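Local coordinates for protein RNA-dependent RNA polymerase (PDB 6DX3) that carries a viral OTU-family cysteine protease domain, a deubiquitinase that probably strips ubiquitin from modified proteins, at residues N39-Y42 with H43-C47; E51-Q54 with P55-K59; E84-N87 with G88-R92. One frame throughout, in Å; residues are numbered along the deposited sequence.

Contact 1. Residues N39-Y42 with H43-C47; sequences NCLY and HSLAC
H43 and N39 meet at the start of helix 40-49, where the D-G-N-C-L-Y sequence of OTU cysteine proteases turns into the helix; this places C40 where the family carries its nucleophile, and its side chain touches H150. The amide of H43 gives the first helical bond, to N39 O at 2.9 Å. Its ring, with CG beside the backbone N and anti to the carbonyl carbon (chi1 -77°), leans back along the start of the helix, and CD2 comes to 3.7 Å from N39 CB. Y58 of helix 57-72 meets the same ring with planes at about 40°. One residue on, S44 turns OG between its own backbone N and carbonyl carbon (chi1 48°), and the hydroxyl reaches back to the preceding turn, 2.7 Å from L41 O and 2.8 Å from C40 O. L45 bonds through its amide to L41 O, while its CD1 lies 4.2 Å from L41 CG in a light apolar contact. A46 closes the series with its amide on Y42 O at 2.9 Å, and its CB rests 3.3 Å from that same oxygen. The chemistry is that of a buried helix turn: S44 N holds C40 O and L45 N holds L41 O, and the one hydroxyl proton of S44 lies within reach of both oxygens, so each carbonyl has an amide plus a nearby hydroxyl.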
ATOM      1  N   ASN A  39      -2.594   0.746 -12.612  1.00 28.52           N
ATOM      2  CA  ASN A  39      -3.307   1.386 -11.513  1.00 27.92           C
ATOM      3  C   ASN A  39      -3.527   0.446 -10.333  1.00 26.90           C
ATOM      4  O   ASN A  39      -4.222   0.814  -9.379  1.00 27.62           O
ATOM      5  CB  ASN A  39      -4.656   1.925 -12.002  1.00 26.60           C
ATOM      6  CG  ASN A  39      -4.520   2.896 -13.162  1.00 29.83           C
ATOM      7  OD1 ASN A  39      -3.689   3.803 -13.139  1.00 31.57           O
ATOM      8  ND2 ASN A  39      -5.343   2.706 -14.187  1.00 31.89           N
ATOM      9  N   CYS A  40      -2.926  -0.748 -10.371  1.00 34.74           N
ATOM     10  CA  CYS A  40      -3.256  -1.808  -9.420  1.00 32.62           C
ATOM     11  C   CYS A  40      -2.986  -1.412  -7.972  1.00 29.28           C
ATOM     12  O   CYS A  40      -3.691  -1.876  -7.068  1.00 25.23           O
ATOM     13  CB  CYS A  40      -2.472  -3.070  -9.771  1.00 35.77           C
ATOM     14  SG  CYS A  40      -0.698  -2.775  -9.846  1.00 37.98           S
ATOM     15  N   LEU A  41      -1.967  -0.588  -7.718  1.00 27.17           N
ATOM     16  CA  LEU A  41      -1.751  -0.124  -6.349  1.00 25.60           C
ATOM     17  C   LEU A  41      -2.960   0.656  -5.850  1.00 24.09           C
ATOM     18  O   LEU A  41      -3.452   0.420  -4.740  1.00 21.15           O
ATOM     19  CB  LEU A  41      -0.489   0.735  -6.253  1.00 24.63           C
ATOM     20  CG  LEU A  41      -0.314   1.359  -4.862  1.00 27.85           C
ATOM     21  CD1 LEU A  41      -0.001   0.288  -3.821  1.00 27.10           C
ATOM     22  CD2 LEU A  41       0.745   2.446  -4.848  1.00 23.54           C
ATOM     23  N   TYR A  42      -3.466   1.578  -6.674  1.00 27.04           N
ATOM     24  CA  TYR A  42      -4.598   2.405  -6.270  1.00 25.27           C
ATOM     25  C   TYR A  42      -5.890   1.603  -6.204  1.00 24.16           C
ATOM     26  O   TYR A  42      -6.747   1.887  -5.361  1.00 24.15           O
ATOM     27  CB  TYR A  42      -4.733   3.590  -7.225  1.00 25.48           C
ATOM     28  CG  TYR A  42      -3.446   4.370  -7.361  1.00 27.59           C
ATOM     29  CD1 TYR A  42      -2.920   5.062  -6.277  1.00 27.39           C
ATOM     30  CD2 TYR A  42      -2.748   4.402  -8.560  1.00 30.53           C
ATOM     31  CE1 TYR A  42      -1.740   5.773  -6.384  1.00 28.83           C
ATOM     32  CE2 TYR A  42      -1.563   5.114  -8.679  1.00 33.49           C
ATOM     33  CZ  TYR A  42      -1.064   5.796  -7.583  1.00 31.37           C
ATOM     34  OH  TYR A  42       0.108   6.506  -7.683  1.00 32.58           O
ATOM     35  N   HIS A  43      -6.052   0.609  -7.081  1.00 26.16           N
ATOM     36  CA  HIS A  43      -7.177  -0.317  -6.969  1.00 24.00           C
ATOM     37  C   HIS A  43      -7.169  -1.016  -5.614  1.00 24.74           C
ATOM     38  O   HIS A  43      -8.191  -1.066  -4.920  1.00 22.56           O
ATOM     39  CB  HIS A  43      -7.117  -1.359  -8.089  1.00 25.37           C
ATOM     40  CG  HIS A  43      -7.570  -0.856  -9.424  1.00 27.35           C
ATOM     41  ND1 HIS A  43      -8.876  -0.495  -9.682  1.00 27.40           N
ATOM     42  CD2 HIS A  43      -6.896  -0.680 -10.584  1.00 29.45           C
ATOM     43  CE1 HIS A  43      -8.982  -0.108 -10.940  1.00 29.47           C
ATOM     44  NE2 HIS A  43      -7.795  -0.209 -11.509  1.00 30.83           N
ATOM     45  N   SER A  44      -6.015  -1.569  -5.227  1.00 25.29           N
ATOM     46  CA  SER A  44      -5.932  -2.339  -3.991  1.00 27.18           C
ATOM     47  C   SER A  44      -6.089  -1.457  -2.761  1.00 25.18           C
ATOM     48  O   SER A  44      -6.660  -1.896  -1.758  1.00 25.62           O
ATOM     49  CB  SER A  44      -4.605  -3.098  -3.938  1.00 30.19           C
ATOM     50  OG  SER A  44      -3.527  -2.241  -4.264  1.00 31.78           O
ATOM     51  N   LEU A  45      -5.595  -0.218  -2.815  1.00 23.34           N
ATOM     52  CA  LEU A  45      -5.840   0.719  -1.724  1.00 21.40           C
ATOM     53  C   LEU A  45      -7.313   1.112  -1.655  1.00 21.41           C
ATOM     54  O   LEU A  45      -7.869   1.264  -0.561  1.00 21.26           O
ATOM     55  CB  LEU A  45      -4.956   1.954  -1.885  1.00 20.00           C
ATOM     56  CG  LEU A  45      -3.465   1.738  -1.620  1.00 19.03           C
ATOM     57  CD1 LEU A  45      -2.680   3.017  -1.872  1.00 20.69           C
ATOM     58  CD2 LEU A  45      -3.245   1.239  -0.203  1.00 17.65           C
ATOM     59  N   ALA A  46      -7.963   1.282  -2.810  1.00 22.10           N
ATOM     60  CA  ALA A  46      -9.398   1.552  -2.803  1.00 22.94           C
ATOM     61  C   ALA A  46     -10.182   0.357  -2.278  1.00 25.01           C
ATOM     62  O   ALA A  46     -11.232   0.532  -1.647  1.00 26.34           O
ATOM     63  CB  ALA A  46      -9.883   1.922  -4.205  1.00 23.13           C
ATOM     64  N   CYS A  47      -9.686  -0.858  -2.524  1.00 25.20           N
ATOM     65  CA  CYS A  47     -10.359  -2.053  -2.029  1.00 28.64           C
ATOM     66  C   CYS A  47     -10.383  -2.088  -0.508  1.00 29.74           C
ATOM     67  O   CYS A  47     -11.327  -2.621   0.087  1.00 32.85           O
ATOM     68  CB  CYS A  47      -9.675  -3.305  -2.582  1.00 30.75           C
ATOM     69  SG  CYS A  47     -10.581  -4.844  -2.314  1.00 36.95           S
TER

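Contact 2. Residues E51-Q54 with P55-K59; sequences EEQQ and PDSYK
Q54 and S57 are the ends of a type I beta turn that carries the chain out of the loop after helix 40-49 and into helix 57-72. From CB outward, S57 faces back across this turn: CB lies 3.4 Å from Q54 O and 4.0 Å from Q53 CG. Beyond it OG, anti to the carbonyl carbon and beside the backbone N (chi1 -65°), swings back to the start of the turn and accepts from Q54 N at 2.7 Å, with an N-H...O angle of 163°. The turn bond proper runs the other way, from S57 N to Q54 O at 3.0 Å; here the donor stands well above the carbonyl plane. Backbone and side chain of S57 thus grip the two backbone polar atoms of Q54, N and O, in a reciprocal pair. D56, between them, brings OD1 to 3.3 Å from Q54 CB, and its side chain is about 5 Å from a bound magnesium ion. Q53, extended, brings NE2 to Q34 OE1 in a neighbouring loop and to a water. That water ties Q53 and the turn to Y58: it accepts from Q53 NE2 at 3.3 Å, donates to Q54 O at 2.9 Å, and takes a weak bond from Y58 N, also at 2.9 Å.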
ATOM      1  N   GLU A  51     -16.088  -0.147   0.555  1.00 39.97           N
ATOM      2  CA  GLU A  51     -16.756  -1.444   0.514  1.00 45.37           C
ATOM      3  C   GLU A  51     -17.423  -1.679  -0.837  1.00 46.76           C
ATOM      4  O   GLU A  51     -17.347  -2.783  -1.388  1.00 49.47           O
ATOM      5  CB  GLU A  51     -17.774  -1.545   1.651  1.00 50.46           C
ATOM      6  CG  GLU A  51     -18.434  -2.912   1.796  1.00 56.52           C
ATOM      7  CD  GLU A  51     -17.457  -4.002   2.207  1.00 58.17           C
ATOM      8  OE1 GLU A  51     -17.623  -5.150   1.743  1.00 61.67           O
ATOM      9  OE2 GLU A  51     -16.524  -3.713   2.990  1.00 55.87           O
ATOM     10  N   GLU A  52     -18.075  -0.657  -1.390  1.00 46.39           N
ATOM     11  CA  GLU A  52     -18.664  -0.748  -2.728  1.00 48.33           C
ATOM     12  C   GLU A  52     -17.678  -0.239  -3.781  1.00 45.22           C
ATOM     13  O   GLU A  52     -17.903   0.765  -4.460  1.00 44.40           O
ATOM     14  CB  GLU A  52     -19.980   0.020  -2.783  1.00 52.55           C
ATOM     15  CG  GLU A  52     -21.023  -0.470  -1.796  1.00 57.76           C
ATOM     16  CD  GLU A  52     -21.446  -1.900  -2.064  1.00 61.96           C
ATOM     17  OE1 GLU A  52     -22.299  -2.111  -2.952  1.00 65.27           O
ATOM     18  OE2 GLU A  52     -20.923  -2.813  -1.389  1.00 62.18           O
ATOM     19  N   GLN A  53     -16.564  -0.960  -3.906  1.00 42.52           N
ATOM     20  CA  GLN A  53     -15.514  -0.559  -4.836  1.00 38.69           C
ATOM     21  C   GLN A  53     -16.021  -0.611  -6.273  1.00 39.03           C
ATOM     22  O   GLN A  53     -16.675  -1.575  -6.683  1.00 40.60           O
ATOM     23  CB  GLN A  53     -14.286  -1.457  -4.676  1.00 37.88           C
ATOM     24  CG  GLN A  53     -13.094  -1.030  -5.531  1.00 36.38           C
ATOM     25  CD  GLN A  53     -11.953  -2.029  -5.503  1.00 38.12           C
ATOM     26  OE1 GLN A  53     -12.065  -3.104  -4.912  1.00 40.93           O
ATOM     27  NE2 GLN A  53     -10.846  -1.679  -6.147  1.00 36.63           N
ATOM     28  N   GLN A  54     -15.719   0.435  -7.029  1.00 38.32           N
ATOM     29  CA  GLN A  54     -16.067   0.545  -8.435  1.00 38.72           C
ATOM     30  C   GLN A  54     -14.803   0.524  -9.285  1.00 36.80           C
ATOM     31  O   GLN A  54     -13.697   0.719  -8.769  1.00 28.28           O
ATOM     32  CB  GLN A  54     -16.858   1.835  -8.697  1.00 39.61           C
ATOM     33  CG  GLN A  54     -18.114   1.948  -7.859  1.00 39.12           C
ATOM     34  CD  GLN A  54     -19.201   1.008  -8.321  1.00 41.69           C
ATOM     35  OE1 GLN A  54     -19.740   0.237  -7.529  1.00 42.96           O
ATOM     36  NE2 GLN A  54     -19.537   1.070  -9.607  1.00 39.69           N
ATOM     37  N   PRO A  55     -14.923   0.261 -10.590  1.00 38.50           N
ATOM     38  CA  PRO A  55     -13.718   0.248 -11.440  1.00 38.10           C
ATOM     39  C   PRO A  55     -12.937   1.549 -11.420  1.00 35.96           C
ATOM     40  O   PRO A  55     -11.717   1.530 -11.629  1.00 36.30           O
ATOM     41  CB  PRO A  55     -14.283  -0.046 -12.836  1.00 42.25           C
ATOM     42  CG  PRO A  55     -15.534  -0.809 -12.571  1.00 43.29           C
ATOM     43  CD  PRO A  55     -16.111  -0.226 -11.316  1.00 40.47           C
ATOM     44  N   ASP A  56     -13.591   2.681 -11.174  1.00 35.35           N
ATOM     45  CA  ASP A  56     -12.910   3.966 -11.131  1.00 35.58           C
ATOM     46  C   ASP A  56     -12.576   4.426  -9.716  1.00 32.54           C
ATOM     47  O   ASP A  56     -12.066   5.539  -9.550  1.00 33.65           O
ATOM     48  CB  ASP A  56     -13.753   5.034 -11.841  1.00 38.96           C
ATOM     49  CG  ASP A  56     -15.124   5.217 -11.212  1.00 40.68           C
ATOM     50  OD1 ASP A  56     -15.526   4.365 -10.394  1.00 40.63           O
ATOM     51  OD2 ASP A  56     -15.800   6.218 -11.535  1.00 42.09           O
ATOM     52  N   SER A  57     -12.839   3.601  -8.695  1.00 35.20           N
ATOM     53  CA  SER A  57     -12.560   4.013  -7.321  1.00 33.28           C
ATOM     54  C   SER A  57     -11.087   4.342  -7.121  1.00 30.21           C
ATOM     55  O   SER A  57     -10.749   5.190  -6.285  1.00 27.24           O
ATOM     56  CB  SER A  57     -12.986   2.924  -6.336  1.00 31.04           C
ATOM     57  OG  SER A  57     -14.387   2.724  -6.352  1.00 40.24           O
ATOM     58  N   TYR A  58     -10.202   3.687  -7.879  1.00 28.87           N
ATOM     59  CA  TYR A  58      -8.773   3.962  -7.778  1.00 28.41           C
ATOM     60  C   TYR A  58      -8.458   5.424  -8.061  1.00 26.72           C
ATOM     61  O   TYR A  58      -7.450   5.946  -7.571  1.00 26.17           O
ATOM     62  CB  TYR A  58      -7.997   3.063  -8.745  1.00 30.11           C
ATOM     63  CG  TYR A  58      -8.013   3.548 -10.178  1.00 33.48           C
ATOM     64  CD1 TYR A  58      -6.987   4.339 -10.680  1.00 33.91           C
ATOM     65  CD2 TYR A  58      -9.058   3.217 -11.030  1.00 36.54           C
ATOM     66  CE1 TYR A  58      -7.000   4.785 -11.986  1.00 36.18           C
ATOM     67  CE2 TYR A  58      -9.080   3.658 -12.342  1.00 39.08           C
ATOM     68  CZ  TYR A  58      -8.048   4.440 -12.814  1.00 39.22           C
ATOM     69  OH  TYR A  58      -8.063   4.883 -14.116  1.00 41.71           O
ATOM     70  N   LYS A  59      -9.290   6.088  -8.868  1.00 27.25           N
ATOM     71  CA  LYS A  59      -9.089   7.508  -9.134  1.00 32.70           C
ATOM     72  C   LYS A  59      -9.222   8.328  -7.858  1.00 32.08           C
ATOM     73  O   LYS A  59      -8.472   9.288  -7.647  1.00 31.57           O
ATOM     74  CB  LYS A  59     -10.085   7.995 -10.189  1.00 33.25           C
ATOM     75  CG  LYS A  59      -9.814   7.479 -11.593  1.00 34.36           C
ATOM     76  CD  LYS A  59     -10.577   8.297 -12.632  1.00 37.72           C
ATOM     77  CE  LYS A  59     -10.391   7.734 -14.032  1.00 39.87           C
ATOM     78  NZ  LYS A  59     -11.079   8.560 -15.066  1.00 43.42           N
TER
HETATM   79  O   HOH W   1     -10.849   0.896  -8.169  1.00 28.26           O

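Contact 3. Residues E84-N87 with G88-R92; sequences EDLN and GYLAR
E84 and R92 come together through two torsions: the glutamate runs extended beyond CG (chi2 158°), while the arginine, extended through chi1 and chi2, bends at chi3 (62°) and folds its guanidinium back toward the start of helix 86-93. The result is a side-on, two-nitrogen salt bridge, R92 NE to E84 OE2 at 2.9 Å and R92 NH2 to E84 OE1 at 3.2 Å. Each oxygen uses its syn lone pair, and the two flat groups lie nearly coplanar, 16° apart. E84 OE1 also comes to the edge of the Y89 ring, 3.9 Å from CD1; the hydroxyl of that tyrosine bonds E104 on helix 102-112. Next along the chain, D85 is the N-cap: its OD1 accepts from G88 N at 3.0 Å, met from above the carboxylate plane, and its carbonyl takes the amide of Y89 at 2.8 Å. On the inward flank L86 CD1 packs 3.9 Å from L90 CG, and both leucines rest on A69 of helix 57-72. Taken together, two acidic side chains serve the helix in different ways: D85 occupies an amide of the first turn, probably in favourable alignment with the helix dipole, while E84 pairs with a charge two turns further on, and the twofold grip fixes the rotation of both charged groups, spanning from ahead of the first turn to the last residues of this short helix.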
ATOM      1  N   GLU A  84      14.139  12.920  -7.144  1.00 38.94           N
ATOM      2  CA  GLU A  84      13.221  13.856  -7.769  1.00 39.12           C
ATOM      3  C   GLU A  84      12.864  14.971  -6.796  1.00 37.97           C
ATOM      4  O   GLU A  84      13.095  14.871  -5.587  1.00 36.89           O
ATOM      5  CB  GLU A  84      11.931  13.155  -8.225  1.00 38.25           C
ATOM      6  CG  GLU A  84      12.114  12.072  -9.275  1.00 38.63           C
ATOM      7  CD  GLU A  84      10.956  11.087  -9.287  1.00 36.90           C
ATOM      8  OE1 GLU A  84      10.546  10.639  -8.196  1.00 34.93           O
ATOM      9  OE2 GLU A  84      10.451  10.766 -10.382  1.00 38.60           O
ATOM     10  N   ASP A  85      12.300  16.043  -7.341  1.00 38.42           N
ATOM     11  CA  ASP A  85      11.626  17.044  -6.535  1.00 37.29           C
ATOM     12  C   ASP A  85      10.117  16.832  -6.656  1.00 33.70           C
ATOM     13  O   ASP A  85       9.648  15.936  -7.362  1.00 31.93           O
ATOM     14  CB  ASP A  85      12.047  18.457  -6.949  1.00 41.48           C
ATOM     15  CG  ASP A  85      11.760  18.756  -8.407  1.00 44.98           C
ATOM     16  OD1 ASP A  85      11.337  17.842  -9.143  1.00 45.99           O
ATOM     17  OD2 ASP A  85      11.964  19.916  -8.820  1.00 48.12           O
ATOM     18  N   LEU A  86       9.349  17.669  -5.957  1.00 32.18           N
ATOM     19  CA  LEU A  86       7.902  17.477  -5.925  1.00 31.55           C
ATOM     20  C   LEU A  86       7.283  17.653  -7.307  1.00 33.43           C
ATOM     21  O   LEU A  86       6.424  16.861  -7.713  1.00 31.90           O
ATOM     22  CB  LEU A  86       7.271  18.439  -4.919  1.00 31.98           C
ATOM     23  CG  LEU A  86       5.750  18.391  -4.758  1.00 32.03           C
ATOM     24  CD1 LEU A  86       5.267  16.990  -4.388  1.00 29.24           C
ATOM     25  CD2 LEU A  86       5.310  19.406  -3.714  1.00 32.55           C
ATOM     26  N   ASN A  87       7.715  18.678  -8.049  1.00 36.83           N
ATOM     27  CA  ASN A  87       7.133  18.942  -9.364  1.00 40.92           C
ATOM     28  C   ASN A  87       7.403  17.798 -10.334  1.00 40.09           C
ATOM     29  O   ASN A  87       6.524  17.420 -11.116  1.00 40.25           O
ATOM     30  CB  ASN A  87       7.678  20.251  -9.931  1.00 46.70           C
ATOM     31  CG  ASN A  87       7.234  21.457  -9.141  1.00 50.34           C
ATOM     32  OD1 ASN A  87       8.049  22.301  -8.765  1.00 53.26           O
ATOM     33  ND2 ASN A  87       5.933  21.551  -8.881  1.00 50.48           N
ATOM     34  N   GLY A  88       8.619  17.247 -10.311  1.00 39.61           N
ATOM     35  CA  GLY A  88       8.932  16.127 -11.179  1.00 38.75           C
ATOM     36  C   GLY A  88       8.305  14.828 -10.717  1.00 35.88           C
ATOM     37  O   GLY A  88       7.952  13.977 -11.540  1.00 35.07           O
ATOM     38  N   TYR A  89       8.154  14.656  -9.403  1.00 33.60           N
ATOM     39  CA  TYR A  89       7.506  13.460  -8.877  1.00 30.63           C
ATOM     40  C   TYR A  89       6.045  13.400  -9.302  1.00 28.90           C
ATOM     41  O   TYR A  89       5.567  12.363  -9.777  1.00 29.62           O
ATOM     42  CB  TYR A  89       7.636  13.431  -7.354  1.00 27.60           C
ATOM     43  CG  TYR A  89       6.729  12.447  -6.650  1.00 26.37           C
ATOM     44  CD1 TYR A  89       7.065  11.102  -6.561  1.00 25.56           C
ATOM     45  CD2 TYR A  89       5.545  12.868  -6.054  1.00 25.49           C
ATOM     46  CE1 TYR A  89       6.244  10.203  -5.910  1.00 24.58           C
ATOM     47  CE2 TYR A  89       4.716  11.976  -5.399  1.00 24.20           C
ATOM     48  CZ  TYR A  89       5.069  10.646  -5.329  1.00 24.66           C
ATOM     49  OH  TYR A  89       4.246   9.754  -4.677  1.00 23.69           O
ATOM     50  N   LEU A  90       5.323  14.515  -9.151  1.00 27.90           N
ATOM     51  CA  LEU A  90       3.914  14.544  -9.533  1.00 27.83           C
ATOM     52  C   LEU A  90       3.744  14.359 -11.035  1.00 29.98           C
ATOM     53  O   LEU A  90       2.792  13.711 -11.483  1.00 27.11           O
ATOM     54  CB  LEU A  90       3.273  15.859  -9.080  1.00 27.60           C
ATOM     55  CG  LEU A  90       3.171  16.104  -7.571  1.00 26.33           C
ATOM     56  CD1 LEU A  90       2.622  17.497  -7.285  1.00 27.71           C
ATOM     57  CD2 LEU A  90       2.314  15.037  -6.897  1.00 23.68           C
ATOM     58  N   ALA A  91       4.659  14.918 -11.832  1.00 33.01           N
ATOM     59  CA  ALA A  91       4.554  14.778 -13.280  1.00 35.46           C
ATOM     60  C   ALA A  91       4.665  13.321 -13.716  1.00 35.87           C
ATOM     61  O   ALA A  91       4.121  12.941 -14.759  1.00 37.56           O
ATOM     62  CB  ALA A  91       5.622  15.625 -13.973  1.00 36.31           C
ATOM     63  N   ARG A  92       5.358  12.494 -12.931  1.00 33.77           N
ATOM     64  CA  ARG A  92       5.485  11.078 -13.249  1.00 34.86           C
ATOM     65  C   ARG A  92       4.300  10.262 -12.744  1.00 32.10           C
ATOM     66  O   ARG A  92       3.672   9.539 -13.519  1.00 31.05           O
ATOM     67  CB  ARG A  92       6.785  10.516 -12.668  1.00 35.33           C
ATOM     68  CG  ARG A  92       6.871   9.002 -12.749  1.00 37.29           C
ATOM     69  CD  ARG A  92       8.213   8.481 -12.255  1.00 38.29           C
ATOM     70  NE  ARG A  92       8.443   8.795 -10.848  1.00 35.44           N
ATOM     71  CZ  ARG A  92       7.971   8.071  -9.839  1.00 33.20           C
ATOM     72  NH1 ARG A  92       7.237   6.993 -10.080  1.00 32.92           N
ATOM     73  NH2 ARG A  92       8.234   8.424  -8.587  1.00 31.74           N
TER

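The three contacts lie in series along the chain, and none encloses or crosses another; each is local, two helix starts and one turn, and none closes a long loop. First comes contact 1 at the start of helix 40-49, buried, its centre about 8 Å from the centre of the chain. Contact 2 then forms the turn leading from the loop after that helix into helix 57-72, and it touches contact 1 directly: H43 O lies 3.0 Å from Q53 NE2, and N39 CG 3.3 Å from Y58 CE1. Contact 3 opens helix 86-93 at the surface, its centre about 21 Å from that of contact 1. Helix 57-72 joins the set, packing against residues of contact 1 near its start and of contact 3 further along.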